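PDB 4WO7: foldase protein PrsA from Bacillus subtilis, which helps secreted proteins fold after they have crossed the cell membrane and has peptidyl-prolyl cis-trans isomerase activity. Local coordinates for residues A[48-53]-A[98-103]. Residues are numbered along the deposited sequence; the frame is centred on the assembly and turned at random.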
# COMPACT_ATOMS: atom_id res chain seq x y z
N LYS A 48 -31.13 4.29 -1.03
CA LYS A 48 -32.48 4.65 -0.64
C LYS A 48 -32.62 6.16 -0.46
O LYS A 48 -33.67 6.74 -0.74
CB LYS A 48 -32.90 3.90 0.62
CG LYS A 48 -34.33 4.15 1.03
CD LYS A 48 -34.71 3.22 2.16
CE LYS A 48 -36.18 3.37 2.52
NZ LYS A 48 -36.58 2.38 3.55
N LYS A 49 -31.54 6.80 0.00
CA LYS A 49 -31.55 8.25 0.21
C LYS A 49 -31.31 8.98 -1.10
O LYS A 49 -32.17 9.72 -1.57
CB LYS A 49 -30.49 8.64 1.24
CG LYS A 49 -30.47 10.11 1.63
CD LYS A 49 -29.66 10.33 2.89
CE LYS A 49 -29.75 11.78 3.36
NZ LYS A 49 -29.00 12.03 4.62
N TYR A 50 -30.13 8.78 -1.68
CA TYR A 50 -29.79 9.43 -2.93
C TYR A 50 -30.21 8.49 -4.03
O TYR A 50 -30.28 7.28 -3.81
CB TYR A 50 -28.30 9.74 -3.00
CG TYR A 50 -27.85 10.48 -1.78
CD1 TYR A 50 -27.99 11.86 -1.68
CD2 TYR A 50 -27.34 9.80 -0.69
CE1 TYR A 50 -27.60 12.53 -0.55
CE2 TYR A 50 -26.95 10.45 0.44
CZ TYR A 50 -27.08 11.82 0.51
OH TYR A 50 -26.69 12.46 1.66
N LYS A 51 -30.48 9.03 -5.21
CA LYS A 51 -30.88 8.19 -6.32
C LYS A 51 -29.94 8.36 -7.48
O LYS A 51 -29.68 9.47 -7.94
CB LYS A 51 -32.32 8.50 -6.74
CG LYS A 51 -33.37 8.08 -5.73
CD LYS A 51 -33.51 6.56 -5.68
CE LYS A 51 -34.17 6.10 -4.40
NZ LYS A 51 -35.58 6.59 -4.32
N VAL A 52 -29.46 7.22 -7.97
CA VAL A 52 -28.51 7.17 -9.06
C VAL A 52 -29.07 6.35 -10.21
O VAL A 52 -29.46 5.19 -10.04
CB VAL A 52 -27.17 6.56 -8.58
CG1 VAL A 52 -26.24 6.27 -9.75
CG2 VAL A 52 -26.52 7.48 -7.55
N SER A 53 -29.12 6.98 -11.37
CA SER A 53 -29.63 6.36 -12.58
C SER A 53 -28.50 5.79 -13.41
O SER A 53 -27.34 6.17 -13.26
CB SER A 53 -30.43 7.38 -13.38
OG SER A 53 -29.62 8.48 -13.75
N ALA A 98 -21.29 12.65 0.33
CA ALA A 98 -20.27 13.61 0.73
C ALA A 98 -20.61 15.06 0.35
O ALA A 98 -20.36 15.99 1.11
CB ALA A 98 -18.94 13.23 0.12
N LYS A 99 -21.17 15.24 -0.84
CA LYS A 99 -21.55 16.57 -1.29
C LYS A 99 -22.61 17.18 -0.37
O LYS A 99 -22.55 18.36 -0.06
CB LYS A 99 -22.03 16.53 -2.74
CG LYS A 99 -20.89 16.55 -3.75
CD LYS A 99 -21.35 16.17 -5.14
CE LYS A 99 -20.18 16.13 -6.11
NZ LYS A 99 -20.61 15.73 -7.48
N ASP A 100 -23.58 16.37 0.05
CA ASP A 100 -24.64 16.88 0.91
C ASP A 100 -24.16 17.13 2.34
O ASP A 100 -24.73 17.97 3.05
CB ASP A 100 -25.84 15.92 0.93
CG ASP A 100 -26.71 16.06 -0.31
OD1 ASP A 100 -26.16 16.00 -1.43
OD2 ASP A 100 -27.94 16.23 -0.15
N ASN A 101 -23.13 16.41 2.77
CA ASN A 101 -22.71 16.43 4.17
C ASN A 101 -21.41 17.19 4.42
O ASN A 101 -21.15 17.64 5.53
CB ASN A 101 -22.57 14.99 4.68
CG ASN A 101 -23.90 14.31 4.88
OD1 ASN A 101 -24.43 14.26 5.99
ND2 ASN A 101 -24.48 13.81 3.80
N ILE A 102 -20.57 17.32 3.39
CA ILE A 102 -19.36 18.13 3.50
C ILE A 102 -19.68 19.61 3.34
O ILE A 102 -20.40 19.99 2.42
CB ILE A 102 -18.29 17.76 2.45
CG1 ILE A 102 -17.76 16.35 2.71
CG2 ILE A 102 -17.13 18.78 2.46
CD1 ILE A 102 -16.85 15.83 1.62
N LYS A 103 -19.14 20.42 4.24
CA LYS A 103 -19.27 21.87 4.15
C LYS A 103 -17.89 22.53 4.21
O LYS A 103 -17.15 22.31 5.17
CB LYS A 103 -20.19 22.38 5.26
CG LYS A 103 -21.57 21.77 5.15
CD LYS A 103 -22.49 22.22 6.26
CE LYS A 103 -23.86 21.59 6.13
NZ LYS A 103 -24.80 22.06 7.18
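N101 ND2 hydrogen-bonds to the carbonyl O of A97, one turn earlier in helix 81-101, and lies 3.4 Å from Y50 OH. That bond probably sets how the amide is turned; its plane stands 75° from the tyrosine ring. The phenol also reaches D100: Y50 OH stands 3.6 Å from D100 CB, and Y50 CE1 is 3.6 Å from D100 CG. The carboxylate meets the ring at its edge, with D100 OD2 in the ring plane and 3.7 Å from Y50 CE1, and the two planes stand 77° apart. With CG of Y50 anti to its own carbonyl carbon (chi1 -52°), the ring reaches over to helix 81-101. On one face of the ring lies the extended chain of K49, its CG 3.7 Å above the plane. K49 NZ ends 6.4 Å from D100 OD2, too far for a salt bridge, though the opposite charges may still attract weakly; K244 NZ, a like charge, is also near. Replacing Y50 with an alanine would probably open a gap between D100, N101 and the aliphatic part of K49, and leave this surface contact with almost nothing spanning it. Earlier on helix 81-101, Y50 also packs on K96 and A97, and V52 on L92 and L93. The contact joins the first residue past the C-terminus of helix 21-49 to the flank of the last turn of helix 81-101, an inter-helix surface contact within the largely helical part of the foldase.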